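Local coordinates for protein BSU-2 beta-lactamase (Bacillus subtilis, PDB 6W5E) that probably hydrolyses the beta-lactam ring of penicillin-type antibiotics as a class D serine beta-lactamase, at residues D41-T46 with K252-D257; I51-Q56 with F178-A183; Q70-Q75 with V241-D246; G216-L219 with G223-W226; G229-E234 with Y262-S267. All blocks are in the same frame, centred on the assembly; numbering follows the deposited sequence. Where two conformers were deposited one is given.

Contact 1. Residues D41-T46 with K252-D257; sequences DEFKDT and KNITVD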
# COMPACT_ATOMS: atom_id res chain seq x y z
N ASP A 41 19.66 2.62 -11.76
CA ASP A 41 20.18 3.91 -11.29
C ASP A 41 19.24 4.61 -10.32
O ASP A 41 19.65 5.60 -9.70
CB ASP A 41 20.67 4.82 -12.42
CG ASP A 41 19.57 5.35 -13.31
OD1 ASP A 41 18.37 5.21 -13.02
OD2 ASP A 41 19.94 5.94 -14.35
N GLU A 42 18.02 4.11 -10.13
CA GLU A 42 17.16 4.64 -9.10
C GLU A 42 17.57 4.17 -7.71
O GLU A 42 17.14 4.76 -6.72
CB GLU A 42 15.72 4.19 -9.34
CG GLU A 42 15.13 4.64 -10.65
CD GLU A 42 14.82 6.12 -10.69
OE1 GLU A 42 14.68 6.74 -9.62
OE2 GLU A 42 14.67 6.64 -11.81
N PHE A 43 18.40 3.12 -7.63
CA PHE A 43 18.79 2.49 -6.38
C PHE A 43 20.29 2.46 -6.19
O PHE A 43 20.78 1.70 -5.34
CB PHE A 43 18.29 1.04 -6.35
CG PHE A 43 16.81 0.91 -6.35
CD1 PHE A 43 16.11 0.88 -5.15
CD2 PHE A 43 16.11 0.81 -7.54
CE1 PHE A 43 14.74 0.74 -5.15
CE2 PHE A 43 14.75 0.68 -7.55
CZ PHE A 43 14.06 0.65 -6.35
N LYS A 44 21.05 3.25 -6.96
CA LYS A 44 22.50 3.16 -6.87
C LYS A 44 23.01 3.48 -5.47
O LYS A 44 24.08 2.98 -5.08
CB LYS A 44 23.15 4.07 -7.92
CG LYS A 44 22.81 5.54 -7.76
N ASP A 45 22.26 4.27 -4.69
CA ASP A 45 22.66 4.61 -3.33
C ASP A 45 21.66 4.12 -2.29
O ASP A 45 21.68 4.58 -1.14
CB ASP A 45 22.87 6.12 -3.21
CG ASP A 45 24.16 6.59 -3.86
OD1 ASP A 45 24.16 6.83 -5.09
OD2 ASP A 45 25.18 6.71 -3.14
N THR A 46 20.80 3.17 -2.65
CA THR A 46 19.71 2.74 -1.79
C THR A 46 19.60 1.22 -1.82
O THR A 46 19.68 0.61 -2.88
CB THR A 46 18.40 3.35 -2.31
OG1 THR A 46 18.51 4.77 -2.34
CG2 THR A 46 17.25 2.98 -1.40
N LYS A 252 8.32 6.46 -2.79
CA LYS A 252 7.36 7.04 -3.72
C LYS A 252 8.07 7.82 -4.82
O LYS A 252 7.71 7.71 -5.99
CB LYS A 252 6.37 7.94 -2.97
CG LYS A 252 5.29 8.55 -3.86
CD LYS A 252 4.36 9.45 -3.07
CE LYS A 252 3.31 10.05 -3.98
NZ LYS A 252 2.37 10.96 -3.25
N ASN A 253 9.08 8.61 -4.45
CA ASN A 253 9.79 9.39 -5.46
C ASN A 253 10.49 8.48 -6.47
O ASN A 253 10.52 8.78 -7.67
CB ASN A 253 10.80 10.33 -4.79
CG ASN A 253 10.12 11.46 -4.04
OD1 ASN A 253 8.94 11.72 -4.24
ND2 ASN A 253 10.88 12.13 -3.18
N ILE A 254 11.05 7.36 -5.99
CA ILE A 254 11.67 6.40 -6.90
C ILE A 254 10.62 5.84 -7.86
O ILE A 254 10.83 5.75 -9.07
CB ILE A 254 12.36 5.27 -6.11
CG1 ILE A 254 13.69 5.76 -5.51
CG2 ILE A 254 12.56 4.05 -6.99
CD1 ILE A 254 14.29 4.80 -4.53
N THR A 255 9.47 5.45 -7.31
CA THR A 255 8.42 4.86 -8.13
C THR A 255 7.96 5.84 -9.19
O THR A 255 7.83 5.49 -10.37
CB THR A 255 7.23 4.47 -7.25
OG1 THR A 255 7.66 3.60 -6.19
CG2 THR A 255 6.17 3.76 -8.08
N VAL A 256 7.68 7.08 -8.79
CA VAL A 256 7.22 8.09 -9.74
C VAL A 256 8.26 8.32 -10.83
O VAL A 256 7.92 8.42 -12.02
CB VAL A 256 6.82 9.38 -9.01
CG1 VAL A 256 6.62 10.51 -9.99
CG2 VAL A 256 5.54 9.12 -8.19
N ASP A 257 9.55 8.38 -10.46
CA ASP A 257 10.59 8.54 -11.47
C ASP A 257 10.56 7.40 -12.48
O ASP A 257 10.65 7.65 -13.69
CB ASP A 257 11.96 8.70 -10.82
CG ASP A 257 12.90 9.55 -11.65
OD1 ASP A 257 12.58 10.72 -11.92
OD2 ASP A 257 13.97 9.04 -12.04
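Ile254 meets Glu42 and Phe43 where the loop before strand 48-54 lies against helix 248-261. Its CB points at the loop. CG1 stands anti to the carbonyl carbon (chi1 -76°), and both branches face the loop. The CG2 methyl lies 3.8 Å from Phe43 CZ and also meets Glu42 CB at 3.9 Å. The other branch ends with CD1 3.6 Å from Glu42 O and 4.1 Å from Phe43 CE1. Ile254 thus packs on a ring, an aliphatic carbon and a peptide carbonyl at once.

Thr255 turns away from the loop. Its OG1 bonds within the helix to Ala251 O and is hydrogen-bonded to Thr242 OG1 of strand 236-244.

Asp257, one turn beyond Ile254, brings the acid chemistry. Glu42 is bent at chi2 (-72°), which folds its carboxylate to that of Asp257. Glu42 OE2 and Asp257 OD2 are 2.5 Å apart, and the two carboxylate planes stand 60° apart. A separation this short suggests that one acid holds a proton. The point is doubtful, because Asp257 was built in two conformers. The stronger partner of Glu42 OE2 is Lys261 NZ, in a salt bridge. Lys261 also pairs with Asp41 OD1, so its charge probably eases this acidic cluster.

The loop itself closes in a type I turn from Phe43 to Thr46, with Thr46 N bonded to Phe43 O at 3.1 Å. Phe43 stacks on Tyr63 of strand 59-63. Phe43, Thr46 and Ile254 all touch Val244, so loop and helix meet over the end of strand 236-244.

Contact 2. Residues I51-Q56 with F178-A183; sequences ILHDLQ and FLEKLA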
# COMPACT_ATOMS: atom_id res chain seq x y z
N ILE A 51 9.15 -3.84 -8.10
CA ILE A 51 8.40 -4.87 -8.81
C ILE A 51 7.33 -4.19 -9.64
O ILE A 51 6.60 -3.34 -9.13
CB ILE A 51 7.75 -5.87 -7.83
CG1 ILE A 51 8.80 -6.46 -6.89
CG2 ILE A 51 7.03 -6.94 -8.63
CD1 ILE A 51 8.23 -6.92 -5.59
N LEU A 52 7.23 -4.57 -10.92
CA LEU A 52 6.21 -4.02 -11.81
C LEU A 52 5.55 -5.16 -12.56
O LEU A 52 6.23 -5.93 -13.25
CB LEU A 52 6.81 -3.01 -12.79
CG LEU A 52 5.79 -2.20 -13.60
CD1 LEU A 52 4.92 -1.34 -12.68
CD2 LEU A 52 6.49 -1.36 -14.66
N HIS A 53 4.23 -5.28 -12.42
CA HIS A 53 3.46 -6.33 -13.07
C HIS A 53 2.53 -5.74 -14.12
O HIS A 53 1.71 -4.87 -13.81
CB HIS A 53 2.64 -7.12 -12.06
CG HIS A 53 1.81 -8.20 -12.69
ND1 HIS A 53 2.33 -9.43 -13.03
CD2 HIS A 53 0.52 -8.22 -13.08
CE1 HIS A 53 1.39 -10.17 -13.58
NE2 HIS A 53 0.28 -9.46 -13.63
N ASP A 54 2.66 -6.24 -15.35
CA ASP A 54 1.80 -5.89 -16.48
C ASP A 54 0.54 -6.75 -16.41
O ASP A 54 0.60 -7.97 -16.63
CB ASP A 54 2.59 -6.18 -17.75
CG ASP A 54 1.88 -5.76 -19.03
OD1 ASP A 54 0.63 -5.75 -19.08
OD2 ASP A 54 2.59 -5.49 -20.02
N LEU A 55 -0.61 -6.13 -16.10
CA LEU A 55 -1.85 -6.89 -15.95
C LEU A 55 -2.32 -7.47 -17.28
O LEU A 55 -2.73 -8.63 -17.34
CB LEU A 55 -2.93 -6.03 -15.30
CG LEU A 55 -2.73 -5.81 -13.80
CD1 LEU A 55 -3.52 -4.60 -13.31
CD2 LEU A 55 -3.12 -7.08 -13.03
N GLN A 56 -2.25 -6.69 -18.36
CA GLN A 56 -2.75 -7.16 -19.65
C GLN A 56 -1.95 -8.35 -20.16
O GLN A 56 -2.52 -9.30 -20.71
CB GLN A 56 -2.71 -6.03 -20.67
CG GLN A 56 -3.94 -5.15 -20.66
CD GLN A 56 -3.88 -4.08 -21.73
OE1 GLN A 56 -2.92 -4.02 -22.51
NE2 GLN A 56 -4.90 -3.24 -21.79
N PHE A 178 -0.93 -9.72 -3.49
CA PHE A 178 -2.15 -9.19 -2.91
C PHE A 178 -2.70 -8.04 -3.74
O PHE A 178 -3.89 -7.99 -4.07
CB PHE A 178 -1.88 -8.74 -1.48
CG PHE A 178 -2.97 -7.90 -0.89
CD1 PHE A 178 -4.21 -8.46 -0.58
CD2 PHE A 178 -2.77 -6.55 -0.67
CE1 PHE A 178 -5.22 -7.68 -0.05
CE2 PHE A 178 -3.78 -5.77 -0.14
CZ PHE A 178 -5.00 -6.33 0.17
N LEU A 179 -1.83 -7.08 -4.09
CA LEU A 179 -2.29 -5.90 -4.81
C LEU A 179 -2.76 -6.22 -6.23
O LEU A 179 -3.62 -5.52 -6.77
CB LEU A 179 -1.20 -4.83 -4.83
CG LEU A 179 -0.96 -4.21 -3.44
CD1 LEU A 179 0.35 -3.46 -3.46
CD2 LEU A 179 -2.11 -3.30 -3.01
N GLU A 180 -2.19 -7.26 -6.85
CA GLU A 180 -2.69 -7.68 -8.15
C GLU A 180 -4.12 -8.20 -8.05
O GLU A 180 -4.95 -7.94 -8.92
CB GLU A 180 -1.77 -8.77 -8.71
CG GLU A 180 -2.22 -9.33 -10.03
CD GLU A 180 -1.25 -10.33 -10.62
OE1 GLU A 180 -0.04 -10.28 -10.28
OE2 GLU A 180 -1.70 -11.17 -11.42
N LYS A 181 -4.42 -8.95 -6.98
CA LYS A 181 -5.80 -9.40 -6.76
C LYS A 181 -6.74 -8.22 -6.53
O LYS A 181 -7.88 -8.23 -7.01
CB LYS A 181 -5.85 -10.37 -5.58
CG LYS A 181 -5.03 -11.62 -5.80
CD LYS A 181 -4.95 -12.43 -4.51
CE LYS A 181 -4.20 -13.74 -4.70
NZ LYS A 181 -3.86 -14.32 -3.37
N LEU A 182 -6.29 -7.20 -5.79
CA LEU A 182 -7.12 -6.02 -5.60
C LEU A 182 -7.35 -5.28 -6.92
O LEU A 182 -8.47 -4.87 -7.23
CB LEU A 182 -6.49 -5.09 -4.55
CG LEU A 182 -7.20 -3.74 -4.34
CD1 LEU A 182 -8.64 -3.96 -3.87
CD2 LEU A 182 -6.41 -2.86 -3.36
N ALA A 183 -6.29 -5.10 -7.72
CA ALA A 183 -6.45 -4.45 -9.01
C ALA A 183 -7.46 -5.18 -9.89
O ALA A 183 -8.31 -4.56 -10.53
CB ALA A 183 -5.10 -4.37 -9.72
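His53 holds CG anti to the backbone N (chi1 179°), and Glu180 does the same (chi1 177°) with the rest of its chain extended. Both side chains extend from their backbones and cross at about a right angle, which lays the carboxylate over the imidazole. Glu180 OE1 sits 3.4 Å above the His53 ring plane, over its centre. Carboxylate and ring are stacked, with their planes 18° apart. His53 NE2 is 3.4 Å from Glu180 OE2, but the angle is too poor for a hydrogen bond. The ring is held from elsewhere, by His53 ND1 to Thr60 OG1. Glu180 OE2 has its own partner in Lys184 NZ, a salt bridge. A nearby carboxylate would tend to favour a positive imidazole, though Lys184 may offset this.

Leu55 adds the apolar part. Its CD2 lies 3.9 Å from Glu180 CG and also touches the His53 ring at the edge, in plane. The other methyl, Leu55 CD1, meets Ala183 CB at 3.9 Å. The Leu55 and Glu180 chains slide past each other in opposite directions.

Strand 48-54 pairs with strand 236-244, for example Ile51 with Val241 and His53 with Val239. Helix 172-184 lies on this face of the central sheet. Its Leu182 and Ala183 continue across it to Phe230 of strand 225-233.

Contact 3. Residues Q70-Q75 with V241-D246; sequences QRQTPQ and VTNVDD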
# COMPACT_ATOMS: atom_id res chain seq x y z
N GLN A 70 12.33 -10.90 0.82
CA GLN A 70 12.52 -10.75 2.25
C GLN A 70 11.27 -10.15 2.88
O GLN A 70 10.87 -9.03 2.53
CB GLN A 70 13.72 -9.86 2.55
CG GLN A 70 15.03 -10.48 2.14
CD GLN A 70 15.37 -11.74 2.92
OE1 GLN A 70 15.05 -11.87 4.11
NE2 GLN A 70 16.03 -12.68 2.26
N ARG A 71 10.67 -10.87 3.83
CA ARG A 71 9.51 -10.35 4.53
C ARG A 71 9.91 -9.20 5.43
O ARG A 71 10.92 -9.27 6.15
CB ARG A 71 8.85 -11.45 5.35
CG ARG A 71 8.10 -12.45 4.52
CD ARG A 71 7.32 -13.39 5.39
NE ARG A 71 6.35 -14.13 4.59
CZ ARG A 71 5.79 -15.27 4.98
NH1 ARG A 71 6.10 -15.82 6.15
NH2 ARG A 71 4.91 -15.87 4.18
N GLN A 72 9.13 -8.12 5.39
CA GLN A 72 9.42 -6.92 6.15
C GLN A 72 8.12 -6.40 6.74
O GLN A 72 7.03 -6.73 6.28
CB GLN A 72 10.10 -5.87 5.26
CG GLN A 72 11.47 -6.34 4.76
CD GLN A 72 12.00 -5.46 3.66
OE1 GLN A 72 12.33 -4.30 3.90
NE2 GLN A 72 12.10 -6.01 2.45
N THR A 73 8.23 -5.57 7.77
CA THR A 73 7.03 -5.05 8.40
C THR A 73 6.33 -4.09 7.43
O THR A 73 7.00 -3.30 6.75
CB THR A 73 7.36 -4.39 9.74
OG1 THR A 73 8.29 -3.32 9.55
CG2 THR A 73 7.97 -5.42 10.72
N PRO A 74 5.00 -4.16 7.31
CA PRO A 74 4.33 -3.42 6.23
C PRO A 74 4.14 -1.93 6.51
O PRO A 74 3.93 -1.17 5.56
CB PRO A 74 2.97 -4.13 6.10
CG PRO A 74 2.73 -4.68 7.47
CD PRO A 74 4.09 -5.10 7.98
N GLN A 75 4.17 -1.51 7.77
CA GLN A 75 3.92 -0.11 8.12
C GLN A 75 2.55 0.27 7.56
O GLN A 75 1.65 -0.57 7.46
CB GLN A 75 5.08 0.76 7.66
CG GLN A 75 6.46 0.27 8.10
CD GLN A 75 6.56 0.01 9.60
OE1 GLN A 75 6.93 -1.08 10.02
NE2 GLN A 75 6.21 1.01 10.40
N VAL A 241 5.33 -2.39 -6.58
CA VAL A 241 5.76 -2.39 -5.19
C VAL A 241 7.20 -1.90 -5.15
O VAL A 241 8.07 -2.46 -5.83
CB VAL A 241 5.68 -3.79 -4.57
CG1 VAL A 241 6.43 -3.86 -3.24
CG2 VAL A 241 4.23 -4.20 -4.36
N THR A 242 7.46 -0.87 -4.35
CA THR A 242 8.80 -0.39 -4.08
C THR A 242 9.06 -0.45 -2.58
O THR A 242 8.19 -0.09 -1.78
CB THR A 242 8.95 1.05 -4.56
OG1 THR A 242 8.64 1.09 -5.95
CG2 THR A 242 10.38 1.56 -4.34
N ASN A 243 10.24 -0.95 -2.20
CA ASN A 243 10.59 -1.09 -0.80
C ASN A 243 12.07 -0.74 -0.65
O ASN A 243 12.89 -1.18 -1.46
CB ASN A 243 10.31 -2.53 -0.35
CG ASN A 243 11.01 -2.90 0.93
OD1 ASN A 243 12.12 -3.44 0.91
ND2 ASN A 243 10.38 -2.63 2.07
N VAL A 244 12.40 0.06 0.37
CA VAL A 244 13.73 0.64 0.51
C VAL A 244 14.12 0.73 1.98
O VAL A 244 13.27 0.77 2.88
CB VAL A 244 13.84 2.05 -0.14
CG1 VAL A 244 13.71 1.99 -1.65
CG2 VAL A 244 12.81 3.00 0.47
N ASP A 245 15.44 0.79 2.22
CA ASP A 245 15.99 1.11 3.53
C ASP A 245 16.06 2.62 3.73
O ASP A 245 17.12 3.18 4.04
CB ASP A 245 17.36 0.43 3.72
CG ASP A 245 18.49 1.10 2.93
OD1 ASP A 245 18.23 1.59 1.81
OD2 ASP A 245 19.64 1.14 3.42
N ASP A 246 14.92 3.30 3.57
CA ASP A 246 14.82 4.75 3.55
C ASP A 246 13.34 5.06 3.78
O ASP A 246 12.56 4.16 4.11
CB ASP A 246 15.33 5.29 2.21
CG ASP A 246 15.87 6.71 2.28
OD1 ASP A 246 15.39 7.52 3.09
OD2 ASP A 246 16.79 7.03 1.50
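The loop leading to the carboxylated Lys79 and helix 81-88 is tied here to the central sheet, through the side-chain amides of Gln72 and Asn243. Asn243 lies on strand 236-244. Its chi1 of 163° sends the amide out to the loop. Gln72 arrives from the opposite direction.

Two hydrogen bonds link the pair. Gln72 NE2 gives to Asn243 OD1 at 3.0 Å, and Asn243 ND2 gives to Gln72 OE1 at 3.2 Å. The amide planes are 82° apart, so this is not a flat amide pair. Each donor stands above the carbonyl plane of its acceptor, and both bonds are bent, the Gln72 NE2 one to 135° at the hydrogen. Gln72 NE2 also gives to Gln70 O at 3.3 Å, in a straighter bond within the loop.

Trp226 and Pro172 touch both side chains. The steep approach also brings two acceptors, Gln72 OE1 and Asn243 OD1, to 3.1 Å. Arg67 NE, the stronger partner of Asn243 OD1, probably eases this. Arg67 marks OD1 as the oxygen of Asn243, and Gln70 O marks NE2 as the amino end of Gln72. Together they probably set how both amides are turned.

Contact 4. Residues G216-L219 with G223-W226; sequences GTRL and GLGW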
# COMPACT_ATOMS: atom_id res chain seq x y z
N GLY A 216 4.41 3.69 3.13
CA GLY A 216 4.63 3.26 4.49
C GLY A 216 6.04 3.64 4.90
O GLY A 216 6.96 3.59 4.06
N THR A 217 6.24 4.01 6.16
CA THR A 217 7.56 4.34 6.69
C THR A 217 7.64 3.82 8.12
O THR A 217 6.67 3.92 8.88
CB THR A 217 7.79 5.86 6.74
OG1 THR A 217 7.54 6.45 5.46
CG2 THR A 217 9.22 6.19 7.19
N ARG A 218 8.78 3.25 8.48
CA ARG A 218 9.07 3.02 9.89
C ARG A 218 9.51 4.36 10.46
O ARG A 218 10.63 4.82 10.23
CB ARG A 218 10.15 1.95 10.06
CG ARG A 218 10.36 1.58 11.51
CD ARG A 218 11.25 0.37 11.62
NE ARG A 218 12.62 0.70 11.25
CZ ARG A 218 13.45 -0.14 10.66
NH1 ARG A 218 14.68 0.24 10.36
NH2 ARG A 218 13.05 -1.38 10.37
N LEU A 219 8.60 5.01 11.18
CA LEU A 219 8.82 6.37 11.64
C LEU A 219 9.79 6.45 12.81
O LEU A 219 10.24 7.55 13.14
CB LEU A 219 7.48 7.01 12.03
CG LEU A 219 6.47 7.12 10.89
CD1 LEU A 219 5.11 7.56 11.41
CD2 LEU A 219 6.97 8.06 9.80
N GLY A 223 13.91 4.28 8.52
CA GLY A 223 14.82 3.31 7.96
C GLY A 223 14.20 2.25 7.09
O GLY A 223 14.92 1.41 6.55
N LEU A 224 12.88 2.26 6.95
CA LEU A 224 12.17 1.30 6.12
C LEU A 224 11.05 2.06 5.42
O LEU A 224 10.33 2.82 6.07
CB LEU A 224 11.56 0.20 6.99
CG LEU A 224 10.63 -0.80 6.30
CD1 LEU A 224 11.37 -1.55 5.21
CD2 LEU A 224 10.07 -1.76 7.34
N GLY A 225 10.92 1.86 4.12
CA GLY A 225 9.97 2.64 3.34
C GLY A 225 9.34 1.80 2.25
O GLY A 225 9.97 0.92 1.66
N TRP A 226 8.07 2.10 1.97
CA TRP A 226 7.30 1.41 0.96
C TRP A 226 6.50 2.41 0.13
O TRP A 226 6.05 3.44 0.65
CB TRP A 226 6.23 0.53 1.59
CG TRP A 226 6.61 -0.65 2.43
CD1 TRP A 226 6.82 -0.66 3.79
CD2 TRP A 226 6.70 -2.01 2.00
NE1 TRP A 226 7.07 -1.94 4.22
CE2 TRP A 226 7.00 -2.79 3.14
CE3 TRP A 226 6.56 -2.65 0.76
CZ2 TRP A 226 7.16 -4.18 3.08
CZ3 TRP A 226 6.72 -4.02 0.70
CH2 TRP A 226 7.02 -4.77 1.84
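Gly216 and Trp226 form an antiparallel hydrogen-bonded pair. Gly216 N gives to Trp226 O at 3.0 Å, and Trp226 N gives to Gly216 O at 2.8 Å. The next pair, Thr217 with Gly225, is non-hydrogen-bonded. There Gly225 CA makes a CA-H...O contact with Gly216 O at 3.2 Å, and Thr217 CA makes a similar one with Leu224 O. A third backbone bond, Arg218 N to Leu224 O at 2.9 Å, carries the pairing on.

Side chains add to the ladder at the turn end of the hairpin. Arg218 CB touches Leu224 CB at 3.8 Å. The Arg218 chain starts out extended (chi1 -173°) and bends at chi3 (71°). This folds the guanidinium back over the partner segment. Leu224 CB lies 4.0 Å above one face of the Arg218 guanidinium, offset to the rim, and the backbone of Gly223 lies over that face too.

Outside this shell, Asp221 OD1 holds Arg218 NE in a salt bridge and also accepts from Gly223 N, which ties the two sides of the turn together. Thr217 OG1 bonds to Gly248 N. Trp226 NE1 gives to Thr73 O, so the indole is tied to the loop before Lys79.

Thr217 OG1 and Arg218 NH1 also bind one oxygen of a malonate ion, probably from the crystallisation liquor. Gly216 closes the Lys-Thr-Gly motif of serine beta-lactamases and penicillin-binding proteins. The strand of that motif lines the active site in this family, and a carboxylate bound beside it is consistent with an anion-accepting substrate pocket.

Contact 5. Residues G229-E234 with Y262-S267; sequences GFIKTE and YGLITS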
# COMPACT_ATOMS: atom_id res chain seq x y z
N GLY A 229 1.05 -0.03 -5.03
CA GLY A 229 -0.19 0.40 -5.66
C GLY A 229 -0.27 -0.08 -7.11
O GLY A 229 0.26 -1.13 -7.46
N PHE A 230 -0.97 0.71 -7.92
CA PHE A 230 -1.14 0.36 -9.31
C PHE A 230 -1.41 1.63 -10.10
O PHE A 230 -1.76 2.67 -9.54
CB PHE A 230 -2.22 -0.71 -9.55
CG PHE A 230 -3.30 -0.75 -8.50
CD1 PHE A 230 -4.33 0.18 -8.50
CD2 PHE A 230 -3.29 -1.73 -7.52
CE1 PHE A 230 -5.32 0.13 -7.53
CE2 PHE A 230 -4.28 -1.78 -6.55
CZ PHE A 230 -5.29 -0.85 -6.56
N ILE A 231 -1.21 1.55 -11.41
CA ILE A 231 -1.43 2.69 -12.29
C ILE A 231 -2.27 2.24 -13.47
O ILE A 231 -2.00 1.20 -14.08
CB ILE A 231 -0.12 3.36 -12.75
CG1 ILE A 231 -0.42 4.53 -13.69
CG2 ILE A 231 0.87 2.36 -13.39
CD1 ILE A 231 0.71 5.50 -13.84
N LYS A 232 -3.32 3.00 -13.77
CA LYS A 232 -4.17 2.74 -14.91
C LYS A 232 -3.78 3.73 -16.00
O LYS A 232 -3.71 4.93 -15.74
CB LYS A 232 -5.64 2.94 -14.51
CG LYS A 232 -6.61 2.89 -15.67
CD LYS A 232 -8.07 2.84 -15.20
CE LYS A 232 -8.30 3.62 -13.91
NZ LYS A 232 -9.70 4.15 -13.78
N THR A 233 -3.48 3.21 -17.18
CA THR A 233 -3.16 4.04 -18.34
C THR A 233 -4.11 3.70 -19.49
O THR A 233 -4.95 2.81 -19.39
CB THR A 233 -1.71 3.85 -18.82
OG1 THR A 233 -1.61 2.65 -19.61
CG2 THR A 233 -0.74 3.76 -17.64
N GLU A 234 -3.94 4.40 -20.60
CA GLU A 234 -4.70 4.10 -21.80
C GLU A 234 -4.15 2.89 -22.55
O GLU A 234 -4.73 2.50 -23.57
CB GLU A 234 -4.76 5.33 -22.71
CG GLU A 234 -5.60 6.45 -22.11
CD GLU A 234 -5.42 7.77 -22.82
OE1 GLU A 234 -4.70 7.82 -23.84
OE2 GLU A 234 -6.03 8.77 -22.37
N TYR A 262 9.31 5.43 -17.97
CA TYR A 262 8.79 4.35 -18.81
C TYR A 262 7.42 4.67 -19.38
O TYR A 262 6.74 3.78 -19.89
CB TYR A 262 8.85 3.01 -18.07
CG TYR A 262 10.27 2.50 -18.06
CD1 TYR A 262 10.77 1.78 -19.13
CD2 TYR A 262 11.14 2.82 -17.02
CE1 TYR A 262 12.08 1.35 -19.16
CE2 TYR A 262 12.46 2.40 -17.03
CZ TYR A 262 12.92 1.66 -18.11
OH TYR A 262 14.23 1.23 -18.14
N GLY A 263 7.01 5.94 -19.33
CA GLY A 263 5.87 6.42 -20.09
C GLY A 263 4.51 6.06 -19.54
O GLY A 263 3.52 6.18 -20.27
N LEU A 264 4.42 5.64 -18.28
CA LEU A 264 3.13 5.32 -17.67
C LEU A 264 2.48 6.54 -17.02
O LEU A 264 1.26 6.73 -17.14
CB LEU A 264 3.30 4.17 -16.68
CG LEU A 264 3.85 2.86 -17.26
CD1 LEU A 264 3.89 1.76 -16.21
CD2 LEU A 264 3.08 2.41 -18.49
N ILE A 265 3.26 7.36 -16.33
CA ILE A 265 2.81 8.68 -15.91
C ILE A 265 3.14 9.64 -17.04
O ILE A 265 4.31 9.82 -17.39
CB ILE A 265 3.49 9.12 -14.61
CG1 ILE A 265 3.00 8.28 -13.44
CG2 ILE A 265 3.24 10.61 -14.34
CD1 ILE A 265 3.72 8.57 -12.14
N THR A 266 2.11 10.25 -17.62
CA THR A 266 2.30 11.23 -18.69
C THR A 266 1.66 12.54 -18.27
O THR A 266 2.31 13.39 -17.66
CB THR A 266 1.74 10.70 -20.02
OG1 THR A 266 0.37 10.29 -19.85
CG2 THR A 266 2.56 9.51 -20.51
N SER A 267 0.37 12.71 -18.56
CA SER A 267 -0.35 13.89 -18.14
C SER A 267 -1.84 13.58 -18.03
O SER A 267 -2.26 12.45 -18.32
CB SER A 267 -0.13 15.04 -19.12
OG SER A 267 -0.77 14.76 -20.35
OXT SER A 267 -2.63 14.44 -17.65
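Ile231 and Thr233 of strand 225-233 pack against Leu264 and Ile265 near the C-terminus. The CG1 branch of Ile231 points opposite the backbone N (chi1 179°), which carries CD1 well out from the strand. There Ile231 CD1 lies 3.6 Å from Ile265 CG1, the two side chains crossing at about a right angle. The same methyl is 4.1 Å from Leu264 CB. Ile231 CG2 stands further back and approaches Leu264 CD1 at 4.2 Å. Two residues along, Thr233 CG2 meets Leu264 CD2 at 4.1 Å. Leu264 thus turns one methyl to each strand residue, CD1 to Ile231 and CD2 to Thr233.

The tail enters this position through a Schellman motif that ends helix 248-261. Leu264 N bonds to Leu259 O and Gly263 N to Lys260 O. Gly263 takes a positive phi of 77°, which suits glycine. The chain leaves the helix there and comes back to the face of the central sheet that the helix covers, against strands 225-233 and 236-244.

Methyl groups also rest on a backbone carbonyl. Leu264 O has Ile231 CD1 and Thr233 CG2 beside it, each at 3.6 Å. These are van der Waals contacts.

The hydrogen bonds lie around this packing. Thr233 OG1 bonds to Gly236 O and His235 N in the turn to the next strand, and its CG2 branch faces Leu264. Ile265 keeps a backbone bond to Leu259. Tyr238 touches Ile231 and Leu264, and Tyr209 touches Ile231 and Ile265.

Overall arrangement
Contacts 2, 3, 4 and 5 all reach the same central sheet. Contact 1 adds the loop before it, packed on helix 248-261, and meets contact 3 through Thr255 and Thr242. Contacts 3 and 4, about 7 Å apart between centres, are partly buried and polar, near the probable active site. Contact 3 works through side-chain amides, contact 4 mainly through backbone bonds; Val244 O with Gly225 N joins them. Contact 5 is the most buried and almost wholly apolar. It uses the same strand as contact 4, some 24 Å away between centres. Contacts 1 and 2 are partly buried and mix hydrophobic packing with carboxylates. Contact 1 touches contact 5 through Val256 and Ile265.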